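Local structure of N-acetyltransferase domain-containing protein (Pyrococcus horikoshii, 1WWZ) at residues V23-Y28 / E37-A42; F58-G63 / R104-T109; T120-V125 / W150-K155. The protein binds acetyl coenzyme A and, as a member of the GNAT family, probably transfers the acetyl group to an acceptor that remains unidentified. One frame throughout, in Å; residues are numbered along the deposited sequence.

Interaction 1 is a partly buried helix-helix contact near the surface, joining helices 14-27 and 38-53; interactions 2 and 3 are buried and reach the same seven-stranded sheet from places on opposite sides of the chain's centre. In interaction 2 a helix packs on a strand through methyl groups and one aromatic face, without polar bonds across it. Interaction 3 joins two strands of the sheet, with a ladder of backbone hydrogen bonds and a salt bridge added to apolar packing. All three reach the same acetyl coenzyme A: 23-28 meets the pantetheine arm, 104-109 the phosphates, and 120-125 the acetyl end and the sulfur.

Interaction 1: V23-Y28 / E37-A42; sequences VYMSGY and EGRDYA. With ACO (acetyl coenzyme *a), chain C.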
# COMPACT_ATOMS: atom_id res chain seq x y z
N VAL A 23 9.47 -9.52 18.31
CA VAL A 23 9.48 -9.36 16.86
C VAL A 23 10.81 -8.78 16.41
O VAL A 23 11.41 -9.24 15.44
CB VAL A 23 8.34 -8.41 16.40
CG1 VAL A 23 8.54 -8.03 14.93
CG2 VAL A 23 6.99 -9.09 16.59
N TYR A 24 11.27 -7.77 17.13
CA TYR A 24 12.53 -7.11 16.83
C TYR A 24 13.70 -8.09 16.92
O TYR A 24 14.51 -8.20 16.00
CB TYR A 24 12.74 -5.95 17.80
CG TYR A 24 14.01 -5.16 17.59
CD1 TYR A 24 14.00 -3.92 16.95
CD2 TYR A 24 15.23 -5.65 18.06
CE1 TYR A 24 15.17 -3.18 16.80
CE2 TYR A 24 16.40 -4.92 17.91
CZ TYR A 24 16.36 -3.69 17.28
OH TYR A 24 17.52 -2.96 17.14
N MET A 25 13.78 -8.81 18.04
CA MET A 25 14.86 -9.77 18.24
C MET A 25 14.84 -10.88 17.19
O MET A 25 15.89 -11.33 16.73
CB MET A 25 14.76 -10.40 19.64
CG MET A 25 14.92 -9.41 20.79
SD MET A 25 16.45 -8.46 20.70
CE MET A 25 17.68 -9.73 21.11
N SER A 26 13.64 -11.32 16.83
CA SER A 26 13.47 -12.37 15.83
C SER A 26 13.93 -11.88 14.46
O SER A 26 14.70 -12.54 13.77
CB SER A 26 12.00 -12.79 15.76
OG SER A 26 11.76 -13.63 14.64
N GLY A 27 13.46 -10.70 14.08
CA GLY A 27 13.82 -10.14 12.79
C GLY A 27 15.27 -9.74 12.63
O GLY A 27 15.82 -9.86 11.55
N TYR A 28 15.89 -9.25 13.71
CA TYR A 28 17.28 -8.83 13.63
C TYR A 28 18.29 -9.93 13.93
O TYR A 28 19.49 -9.66 14.02
CB TYR A 28 17.54 -7.65 14.56
CG TYR A 28 17.27 -6.31 13.91
CD1 TYR A 28 16.09 -5.62 14.16
CD2 TYR A 28 18.19 -5.76 13.01
CE1 TYR A 28 15.82 -4.40 13.52
CE2 TYR A 28 17.93 -4.55 12.37
CZ TYR A 28 16.74 -3.88 12.63
OH TYR A 28 16.48 -2.69 11.99
N GLU A 37 22.75 -6.12 20.45
CA GLU A 37 22.69 -7.40 21.15
C GLU A 37 21.87 -7.32 22.43
O GLU A 37 22.01 -6.37 23.21
CB GLU A 37 24.10 -7.90 21.49
CG GLU A 37 24.93 -8.32 20.27
CD GLU A 37 24.64 -9.74 19.81
OE1 GLU A 37 23.55 -10.26 20.13
OE2 GLU A 37 25.50 -10.33 19.12
N GLY A 38 21.02 -8.32 22.65
CA GLY A 38 20.20 -8.35 23.85
C GLY A 38 18.88 -7.64 23.74
O GLY A 38 18.72 -6.70 22.96
N ARG A 39 17.92 -8.08 24.55
CA ARG A 39 16.59 -7.48 24.56
C ARG A 39 16.60 -6.06 25.11
O ARG A 39 15.72 -5.26 24.80
CB ARG A 39 15.64 -8.35 25.40
CG ARG A 39 15.39 -9.74 24.81
CD ARG A 39 14.55 -10.59 25.75
NE ARG A 39 13.20 -10.08 25.92
CZ ARG A 39 12.23 -10.21 25.02
NH1 ARG A 39 12.46 -10.85 23.87
NH2 ARG A 39 11.02 -9.71 25.26
N ASP A 40 17.61 -5.74 25.93
CA ASP A 40 17.72 -4.40 26.51
C ASP A 40 17.91 -3.34 25.43
O ASP A 40 17.25 -2.30 25.46
CB ASP A 40 18.89 -4.35 27.50
CG ASP A 40 18.64 -5.16 28.75
OD1 ASP A 40 18.42 -6.39 28.63
OD2 ASP A 40 18.66 -4.58 29.85
N TYR A 41 18.81 -3.60 24.49
CA TYR A 41 19.05 -2.65 23.40
C TYR A 41 17.72 -2.40 22.68
O TYR A 41 17.33 -1.26 22.45
CB TYR A 41 20.07 -3.21 22.41
CG TYR A 41 20.34 -2.29 21.23
CD1 TYR A 41 21.48 -1.49 21.20
CD2 TYR A 41 19.46 -2.22 20.16
CE1 TYR A 41 21.72 -0.63 20.12
CE2 TYR A 41 19.69 -1.37 19.08
CZ TYR A 41 20.82 -0.58 19.07
OH TYR A 41 21.05 0.26 18.00
N ALA A 42 17.05 -3.50 22.32
CA ALA A 42 15.77 -3.42 21.62
C ALA A 42 14.74 -2.66 22.44
O ALA A 42 14.05 -1.79 21.91
CB ALA A 42 15.26 -4.83 21.33
N1A ACO C . 16.70 -10.27 -0.54
C2A ACO C . 16.24 -9.70 -1.65
N3A ACO C . 15.12 -8.93 -1.76
C4A ACO C . 14.44 -8.77 -0.54
C5A ACO C . 14.85 -9.33 0.65
C6A ACO C . 16.06 -10.14 0.63
N6A ACO C . 16.53 -10.74 1.73
N7A ACO C . 13.96 -9.00 1.67
C8A ACO C . 13.07 -8.25 1.09
N9A ACO C . 13.29 -8.06 -0.28
C1B ACO C . 12.51 -7.30 -1.24
C2B ACO C . 11.82 -8.16 -2.32
O2B ACO C . 11.67 -7.33 -3.48
C3B ACO C . 10.51 -8.60 -1.60
O3B ACO C . 9.54 -8.85 -2.64
P3B ACO C . 9.25 -10.26 -3.34
O7A ACO C . 10.54 -10.61 -4.01
O8A ACO C . 8.18 -9.99 -4.30
O9A ACO C . 8.86 -11.20 -2.27
C4B ACO C . 10.15 -7.37 -0.81
O4B ACO C . 11.41 -6.65 -0.67
C5B ACO C . 9.71 -7.62 0.62
O5B ACO C . 8.77 -8.67 0.76
P1A ACO C . 8.08 -8.88 2.18
O1A ACO C . 7.69 -10.29 2.27
O2A ACO C . 6.99 -7.84 2.33
O3A ACO C . 9.39 -8.70 3.16
P2A ACO C . 9.42 -8.77 4.70
O4A ACO C . 10.42 -9.82 4.99
O5A ACO C . 8.03 -8.99 5.17
O6A ACO C . 9.92 -7.39 5.20
CBP ACO C . 12.04 -6.45 6.14
CCP ACO C . 11.26 -6.80 4.89
CDP ACO C . 13.35 -5.75 5.66
CEP ACO C . 11.20 -5.52 7.04
CAP ACO C . 12.34 -7.79 6.91
OAP ACO C . 13.14 -8.63 6.08
C9P ACO C . 13.10 -7.64 8.25
O9P ACO C . 12.50 -7.54 9.32
N8P ACO C . 14.47 -7.62 8.18
C7P ACO C . 15.36 -7.47 9.36
C6P ACO C . 15.36 -6.06 9.98
C5P ACO C . 15.81 -5.00 9.00
O5P ACO C . 16.84 -5.17 8.30
N4P ACO C . 15.11 -3.88 8.90
C3P ACO C . 15.23 -2.65 8.10
C2P ACO C . 16.27 -1.80 8.85
S1P ACO C . 16.43 -0.19 7.91
C ACO C . 15.51 0.71 8.75
O ACO C . 14.81 0.40 9.82
CH3 ACO C . 15.13 2.30 8.55
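Ala-42 leans on the CD2-CE2 side of the Tyr-24 ring, with its CB 3.4 Å from Tyr-24 CD2 and its CA over the rim of one ring face. The opposite face of that ring is occupied by Tyr-28 of the same segment, whose CD1 stands 3.6 Å above the plane and over the centre of the Tyr-24 ring. Tyr-24 is therefore wedged between Tyr-28 of its own segment and the second helix, a placement set by CG lying anti to the backbone N (chi1 -180°). At the far end of the ring the hydroxyl comes up to the edge of Tyr-41, near that ring's plane, with Tyr-24 OH 3.3 Å from Tyr-41 CE2; the same hydroxyl is hydrogen-bonded to Gly-35 O.

Met-25 packs beside Ala-42. Bends at chi2 and chi3 fold its chain so that SD lies 3.9 Å from Ala-42 CB while CE rests against the peptide of Gly-38, 3.6 Å from Gly-38 C. Nearer its root, Met-25 CG passes 4.1 Å from Arg-39 CG, and the guanidinium swings on to a salt bridge with Asp-22. The helix axes lie 10.0 Å apart at an angle of 114°.

Tyr-28, packed against Tyr-24, also meets the ligand: one face of its ring carries C6P of the pantetheine arm of acetyl coenzyme A, 3.7 Å above the plane toward the rim, and its hydroxyl is hydrogen-bonded to Glu-90. Across the two segments the contact is thus made by van der Waals packing alone, with the polar ends of Tyr-24 and Arg-39 held by residues outside them; this suggests that fit of shape, more than charge, sets helix 38-53 against Tyr-24, which in turn backs Tyr-28 at the cofactor arm.

Interaction 2: F58-G63 / R104-T109; sequences FVAKVG and RKLLIT. With ACO (acetyl coenzyme *a), chain C.
Phe-58 receives the methyl of Thr-109 over one ring face, displaced toward CD1, a CH-pi contact in which Thr-109 CG2 lies 3.7 Å from the centroid of the Phe-58 ring and 14° off the ring normal. The threonine delivers this methyl because CG2 is anti to its backbone N, which carries it away from its own helix toward the strand. The carbonyl of Phe-58 begins the seat of Leu-106, whose CD2 is 4.0 Å from Phe-58 O.

Val-59 turns its side chain from the helix, against Phe-69, and meets the same Leu-106 methyl with its backbone alone. At Ala-60 the strand faces the helix again. Leu-106 straddles this residue with both branches, CD2 lying 3.9 Å from Ala-60 N and CD1 3.9 Å from Ala-60 CB, and the segment axes come within 9.0 Å.

At the start of 104-109 the chain changes role. Arg-104 N donates a hydrogen bond to O2A of the acetyl coenzyme A, 2.8 Å long with an angle of 157°, next to the glycines of the pyrophosphate-binding loop (Gly-99, Gly-101, Gly-103) that is a GNAT hallmark. Its guanidinium presents an edge to the 3'-phosphate through a weak bond from NH2, while NH1 binds Lys-138 O of the second subunit.

Segment 104-109 of helix 102-115 runs roughly antiparallel to strand 58-62, at 147°. Leu-106 also reaches Ile-6 of strand 5-8, Ile-70 of strand 65-78 and Phe-91 of strand 83-93, and Phe-113 meets Phe-58 edge-to-face, so the helix covers four neighbouring strands of the sheet.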
# COMPACT_ATOMS: atom_id res chain seq x y z
N PHE A 58 3.19 1.89 13.39
CA PHE A 58 2.25 0.93 12.81
C PHE A 58 2.69 -0.50 13.05
O PHE A 58 3.88 -0.82 12.95
CB PHE A 58 2.15 1.16 11.30
CG PHE A 58 1.44 2.43 10.93
CD1 PHE A 58 0.05 2.47 10.89
CD2 PHE A 58 2.16 3.59 10.66
CE1 PHE A 58 -0.61 3.65 10.58
CE2 PHE A 58 1.51 4.78 10.35
CZ PHE A 58 0.12 4.81 10.31
N VAL A 59 1.74 -1.37 13.36
CA VAL A 59 2.05 -2.77 13.57
C VAL A 59 1.25 -3.66 12.63
O VAL A 59 0.11 -3.33 12.27
CB VAL A 59 1.75 -3.21 15.03
CG1 VAL A 59 2.69 -2.48 15.99
CG2 VAL A 59 0.30 -2.94 15.37
N ALA A 60 1.86 -4.76 12.21
CA ALA A 60 1.20 -5.73 11.34
C ALA A 60 0.78 -6.84 12.29
O ALA A 60 1.58 -7.31 13.10
CB ALA A 60 2.17 -6.26 10.29
N LYS A 61 -0.48 -7.26 12.19
CA LYS A 61 -0.96 -8.32 13.07
C LYS A 61 -1.66 -9.44 12.33
O LYS A 61 -2.34 -9.24 11.32
CB LYS A 61 -1.91 -7.73 14.12
CG LYS A 61 -1.24 -6.74 15.06
CD LYS A 61 -2.24 -6.12 16.02
CE LYS A 61 -2.87 -7.16 16.93
NZ LYS A 61 -3.87 -6.55 17.85
N VAL A 62 -1.45 -10.65 12.84
CA VAL A 62 -2.08 -11.85 12.30
C VAL A 62 -2.69 -12.46 13.54
O VAL A 62 -2.02 -13.16 14.30
CB VAL A 62 -1.04 -12.81 11.70
CG1 VAL A 62 -1.74 -14.06 11.17
CG2 VAL A 62 -0.27 -12.12 10.58
N GLY A 63 -3.96 -12.17 13.76
CA GLY A 63 -4.64 -12.66 14.95
C GLY A 63 -4.44 -11.64 16.05
O GLY A 63 -4.61 -10.44 15.83
N ARG A 104 6.09 -5.29 2.91
CA ARG A 104 5.58 -4.46 1.83
C ARG A 104 4.35 -3.69 2.30
O ARG A 104 4.22 -2.50 2.03
CB ARG A 104 5.23 -5.33 0.63
CG ARG A 104 4.75 -4.58 -0.60
CD ARG A 104 4.29 -5.55 -1.67
NE ARG A 104 5.37 -6.39 -2.19
CZ ARG A 104 6.29 -5.98 -3.05
NH1 ARG A 104 6.27 -4.74 -3.51
NH2 ARG A 104 7.22 -6.82 -3.47
N LYS A 105 3.44 -4.37 3.00
CA LYS A 105 2.23 -3.72 3.49
C LYS A 105 2.54 -2.60 4.48
O LYS A 105 1.94 -1.53 4.44
CB LYS A 105 1.30 -4.74 4.15
CG LYS A 105 0.81 -5.83 3.21
CD LYS A 105 -0.14 -6.78 3.92
CE LYS A 105 -1.46 -6.11 4.26
NZ LYS A 105 -2.19 -5.71 3.03
N LEU A 106 3.50 -2.87 5.35
CA LEU A 106 3.89 -1.87 6.34
C LEU A 106 4.54 -0.67 5.66
O LEU A 106 4.29 0.47 6.04
CB LEU A 106 4.85 -2.49 7.36
CG LEU A 106 4.21 -3.39 8.43
CD1 LEU A 106 5.29 -4.14 9.18
CD2 LEU A 106 3.37 -2.54 9.39
N LEU A 107 5.37 -0.92 4.64
CA LEU A 107 6.05 0.17 3.95
C LEU A 107 5.06 1.05 3.18
O LEU A 107 5.16 2.27 3.20
CB LEU A 107 7.13 -0.37 3.01
CG LEU A 107 8.05 0.65 2.32
CD1 LEU A 107 8.67 1.58 3.36
CD2 LEU A 107 9.14 -0.09 1.55
N ILE A 108 4.10 0.41 2.51
CA ILE A 108 3.08 1.15 1.78
C ILE A 108 2.28 2.02 2.76
O ILE A 108 1.98 3.18 2.48
CB ILE A 108 2.13 0.19 1.03
CG1 ILE A 108 2.90 -0.46 -0.14
CG2 ILE A 108 0.89 0.93 0.53
CD1 ILE A 108 2.12 -1.55 -0.87
N THR A 109 1.96 1.45 3.92
CA THR A 109 1.22 2.17 4.95
C THR A 109 2.05 3.38 5.38
O THR A 109 1.52 4.48 5.56
CB THR A 109 0.96 1.27 6.17
OG1 THR A 109 0.13 0.18 5.78
CG2 THR A 109 0.27 2.06 7.28
N1A ACO C . 16.70 -10.27 -0.54
C2A ACO C . 16.24 -9.70 -1.65
N3A ACO C . 15.12 -8.93 -1.76
C4A ACO C . 14.44 -8.77 -0.54
C5A ACO C . 14.85 -9.33 0.65
C6A ACO C . 16.06 -10.14 0.63
N6A ACO C . 16.53 -10.74 1.73
N7A ACO C . 13.96 -9.00 1.67
C8A ACO C . 13.07 -8.25 1.09
N9A ACO C . 13.29 -8.06 -0.28
C1B ACO C . 12.51 -7.30 -1.24
C2B ACO C . 11.82 -8.16 -2.32
O2B ACO C . 11.67 -7.33 -3.48
C3B ACO C . 10.51 -8.60 -1.60
O3B ACO C . 9.54 -8.85 -2.64
P3B ACO C . 9.25 -10.26 -3.34
O7A ACO C . 10.54 -10.61 -4.01
O8A ACO C . 8.18 -9.99 -4.30
O9A ACO C . 8.86 -11.20 -2.27
C4B ACO C . 10.15 -7.37 -0.81
O4B ACO C . 11.41 -6.65 -0.67
C5B ACO C . 9.71 -7.62 0.62
O5B ACO C . 8.77 -8.67 0.76
P1A ACO C . 8.08 -8.88 2.18
O1A ACO C . 7.69 -10.29 2.27
O2A ACO C . 6.99 -7.84 2.33
O3A ACO C . 9.39 -8.70 3.16
P2A ACO C . 9.42 -8.77 4.70
O4A ACO C . 10.42 -9.82 4.99
O5A ACO C . 8.03 -8.99 5.17
O6A ACO C . 9.92 -7.39 5.20
CBP ACO C . 12.04 -6.45 6.14
CCP ACO C . 11.26 -6.80 4.89
CDP ACO C . 13.35 -5.75 5.66
CEP ACO C . 11.20 -5.52 7.04
CAP ACO C . 12.34 -7.79 6.91
OAP ACO C . 13.14 -8.63 6.08
C9P ACO C . 13.10 -7.64 8.25
O9P ACO C . 12.50 -7.54 9.32
N8P ACO C . 14.47 -7.62 8.18
C7P ACO C . 15.36 -7.47 9.36
C6P ACO C . 15.36 -6.06 9.98
C5P ACO C . 15.81 -5.00 9.00
O5P ACO C . 16.84 -5.17 8.30
N4P ACO C . 15.11 -3.88 8.90
C3P ACO C . 15.23 -2.65 8.10
C2P ACO C . 16.27 -1.80 8.85
S1P ACO C . 16.43 -0.19 7.91
C ACO C . 15.51 0.71 8.75
O ACO C . 14.81 0.40 9.82
CH3 ACO C . 15.13 2.30 8.55

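Interaction 3: T120-V125 / W150-K155; sequences TIELWV and WVRMIK. With ACO (acetyl coenzyme *a), chain C.
Strands 120-125 and 150-155 run antiparallel at 155° with axes 4.5 Å apart, joined by hydrogen-bonded pairs Ile-121 with Lys-155, Leu-123 with Met-153 and Val-125 with Val-151.

On the face bearing Glu-122, Trp-124, Arg-152 and Ile-154, the aliphatic part of Arg-152 lies across the indole of Trp-124: its CB sits 3.5 Å from the centroid of the Trp-124 six-membered ring, a CH-pi contact almost on the ring normal. A bend at chi3 then turns the guanidinium out of line with the indole and toward Glu-122, where Arg-152 NH1 forms a 2.9 Å salt bridge with Glu-122 OE1. Glu-122 OE1 is met on its anti side, 27° out of the carboxylate plane, the two planar groups standing 87° apart. Ser-78 also binds OE1 and Glu-81 also pairs with NH1, so the buried ion pair is shared among four residues. Farther along, Ile-154 CD1 is pressed to 3.3 Å from Thr-120 CG2, a tight packing of methyls.

The other face includes Leu-123, Val-125 and Met-153. Leu-123 and Met-153 lie side by side, with Leu-123 CD1 3.7 Å from Met-153 CB, and both touch Tyr-136; the methionine sulfur SD reaches Val-125 CG1 at 3.9 Å. Strand 120-125 borders the cofactor: Trp-124 O is 3.5 Å from the acetyl CH3, and Val-125 CB lies 3.9 Å from the thioester S1P.

This matches the GNAT fold, in which strand 120-126 splays from its parallel neighbour 83-93 to leave the cleft that receives the acetyl-pantetheine arm, while strand 150-156 pairs antiparallel along its other edge.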
# COMPACT_ATOMS: atom_id res chain seq x y z
N THR A 120 9.50 14.47 1.48
CA THR A 120 10.75 13.74 1.51
C THR A 120 10.77 12.76 2.68
O THR A 120 10.31 13.09 3.77
CB THR A 120 11.94 14.71 1.67
OG1 THR A 120 11.93 15.66 0.61
CG2 THR A 120 13.25 13.96 1.66
N ILE A 121 11.28 11.56 2.44
CA ILE A 121 11.39 10.55 3.49
C ILE A 121 12.83 10.08 3.54
O ILE A 121 13.40 9.68 2.52
CB ILE A 121 10.46 9.35 3.23
CG1 ILE A 121 9.01 9.82 3.16
CG2 ILE A 121 10.62 8.32 4.35
CD1 ILE A 121 8.02 8.74 2.77
N GLU A 122 13.42 10.13 4.73
CA GLU A 122 14.81 9.75 4.93
C GLU A 122 14.95 8.54 5.85
O GLU A 122 14.11 8.33 6.73
CB GLU A 122 15.57 10.95 5.51
CG GLU A 122 17.03 10.73 5.85
CD GLU A 122 17.65 11.97 6.47
OE1 GLU A 122 18.12 12.85 5.72
OE2 GLU A 122 17.64 12.08 7.71
N LEU A 123 15.99 7.75 5.64
CA LEU A 123 16.24 6.58 6.47
C LEU A 123 17.70 6.15 6.39
O LEU A 123 18.42 6.52 5.46
CB LEU A 123 15.34 5.41 6.05
CG LEU A 123 15.57 4.83 4.64
CD1 LEU A 123 16.75 3.85 4.68
CD2 LEU A 123 14.32 4.11 4.16
N TRP A 124 18.13 5.39 7.39
CA TRP A 124 19.48 4.86 7.44
C TRP A 124 19.36 3.35 7.54
O TRP A 124 18.56 2.84 8.33
CB TRP A 124 20.25 5.41 8.64
CG TRP A 124 20.61 6.85 8.53
CD1 TRP A 124 19.85 7.92 8.93
CD2 TRP A 124 21.83 7.39 8.01
NE1 TRP A 124 20.53 9.10 8.69
CE2 TRP A 124 21.75 8.80 8.13
CE3 TRP A 124 22.99 6.83 7.46
CZ2 TRP A 124 22.78 9.65 7.71
CZ3 TRP A 124 24.01 7.67 7.04
CH2 TRP A 124 23.90 9.07 7.17
N VAL A 125 20.15 2.64 6.75
CA VAL A 125 20.11 1.19 6.74
C VAL A 125 21.53 0.64 6.73
O VAL A 125 22.45 1.27 6.20
CB VAL A 125 19.32 0.68 5.51
CG1 VAL A 125 19.90 1.27 4.23
CG2 VAL A 125 19.35 -0.84 5.46
N TRP A 150 26.65 2.69 8.19
CA TRP A 150 25.30 3.08 7.78
C TRP A 150 25.19 3.82 6.45
O TRP A 150 26.02 4.66 6.11
CB TRP A 150 24.64 3.94 8.87
CG TRP A 150 24.63 3.29 10.22
CD1 TRP A 150 25.54 3.46 11.23
CD2 TRP A 150 23.69 2.32 10.69
NE1 TRP A 150 25.22 2.66 12.29
CE2 TRP A 150 24.09 1.95 11.99
CE3 TRP A 150 22.55 1.73 10.14
CZ2 TRP A 150 23.39 1.01 12.75
CZ3 TRP A 150 21.85 0.79 10.89
CH2 TRP A 150 22.27 0.44 12.18
N VAL A 151 24.13 3.49 5.71
CA VAL A 151 23.85 4.11 4.41
C VAL A 151 22.56 4.94 4.52
O VAL A 151 21.58 4.48 5.09
CB VAL A 151 23.64 3.03 3.32
CG1 VAL A 151 23.23 3.69 2.01
CG2 VAL A 151 24.92 2.24 3.15
N ARG A 152 22.58 6.15 3.97
CA ARG A 152 21.40 7.01 4.01
C ARG A 152 20.63 6.93 2.69
O ARG A 152 21.22 7.04 1.61
CB ARG A 152 21.78 8.47 4.28
CG ARG A 152 20.58 9.40 4.50
CD ARG A 152 21.01 10.83 4.88
NE ARG A 152 21.57 11.58 3.76
CZ ARG A 152 20.90 12.46 3.02
NH1 ARG A 152 19.62 12.73 3.28
NH2 ARG A 152 21.50 13.06 2.00
N MET A 153 19.33 6.73 2.79
CA MET A 153 18.48 6.65 1.62
C MET A 153 17.38 7.69 1.72
O MET A 153 16.93 8.03 2.82
CB MET A 153 17.88 5.25 1.47
CG MET A 153 18.94 4.19 1.29
SD MET A 153 18.29 2.55 0.94
CE MET A 153 17.87 2.73 -0.81
N ILE A 154 16.95 8.20 0.57
CA ILE A 154 15.93 9.23 0.56
C ILE A 154 14.94 9.01 -0.58
O ILE A 154 15.29 8.46 -1.62
CB ILE A 154 16.59 10.62 0.41
CG1 ILE A 154 15.64 11.72 0.88
CG2 ILE A 154 17.01 10.85 -1.04
CD1 ILE A 154 15.76 12.00 2.36
N LYS A 155 13.70 9.43 -0.35
CA LYS A 155 12.65 9.40 -1.36
C LYS A 155 11.96 10.76 -1.46
O LYS A 155 11.47 11.33 -0.49
CB LYS A 155 11.64 8.31 -0.99
CG LYS A 155 10.50 8.19 -2.01
CD LYS A 155 9.50 7.08 -1.66
CE LYS A 155 8.30 7.06 -2.62
NZ LYS A 155 8.75 6.78 -3.98
N1A ACO C . 16.70 -10.27 -0.54
C2A ACO C . 16.24 -9.70 -1.65
N3A ACO C . 15.12 -8.93 -1.76
C4A ACO C . 14.44 -8.77 -0.54
C5A ACO C . 14.85 -9.33 0.65
C6A ACO C . 16.06 -10.14 0.63
N6A ACO C . 16.53 -10.74 1.73
N7A ACO C . 13.96 -9.00 1.67
C8A ACO C . 13.07 -8.25 1.09
N9A ACO C . 13.29 -8.06 -0.28
C1B ACO C . 12.51 -7.30 -1.24
C2B ACO C . 11.82 -8.16 -2.32
O2B ACO C . 11.67 -7.33 -3.48
C3B ACO C . 10.51 -8.60 -1.60
O3B ACO C . 9.54 -8.85 -2.64
P3B ACO C . 9.25 -10.26 -3.34
O7A ACO C . 10.54 -10.61 -4.01
O8A ACO C . 8.18 -9.99 -4.30
O9A ACO C . 8.86 -11.20 -2.27
C4B ACO C . 10.15 -7.37 -0.81
O4B ACO C . 11.41 -6.65 -0.67
C5B ACO C . 9.71 -7.62 0.62
O5B ACO C . 8.77 -8.67 0.76
P1A ACO C . 8.08 -8.88 2.18
O1A ACO C . 7.69 -10.29 2.27
O2A ACO C . 6.99 -7.84 2.33
O3A ACO C . 9.39 -8.70 3.16
P2A ACO C . 9.42 -8.77 4.70
O4A ACO C . 10.42 -9.82 4.99
O5A ACO C . 8.03 -8.99 5.17
O6A ACO C . 9.92 -7.39 5.20
CBP ACO C . 12.04 -6.45 6.14
CCP ACO C . 11.26 -6.80 4.89
CDP ACO C . 13.35 -5.75 5.66
CEP ACO C . 11.20 -5.52 7.04
CAP ACO C . 12.34 -7.79 6.91
OAP ACO C . 13.14 -8.63 6.08
C9P ACO C . 13.10 -7.64 8.25
O9P ACO C . 12.50 -7.54 9.32
N8P ACO C . 14.47 -7.62 8.18
C7P ACO C . 15.36 -7.47 9.36
C6P ACO C . 15.36 -6.06 9.98
C5P ACO C . 15.81 -5.00 9.00
O5P ACO C . 16.84 -5.17 8.30
N4P ACO C . 15.11 -3.88 8.90
C3P ACO C . 15.23 -2.65 8.10
C2P ACO C . 16.27 -1.80 8.85
S1P ACO C . 16.43 -0.19 7.91
C ACO C . 15.51 0.71 8.75
O ACO C . 14.81 0.40 9.82
CH3 ACO C . 15.13 2.30 8.55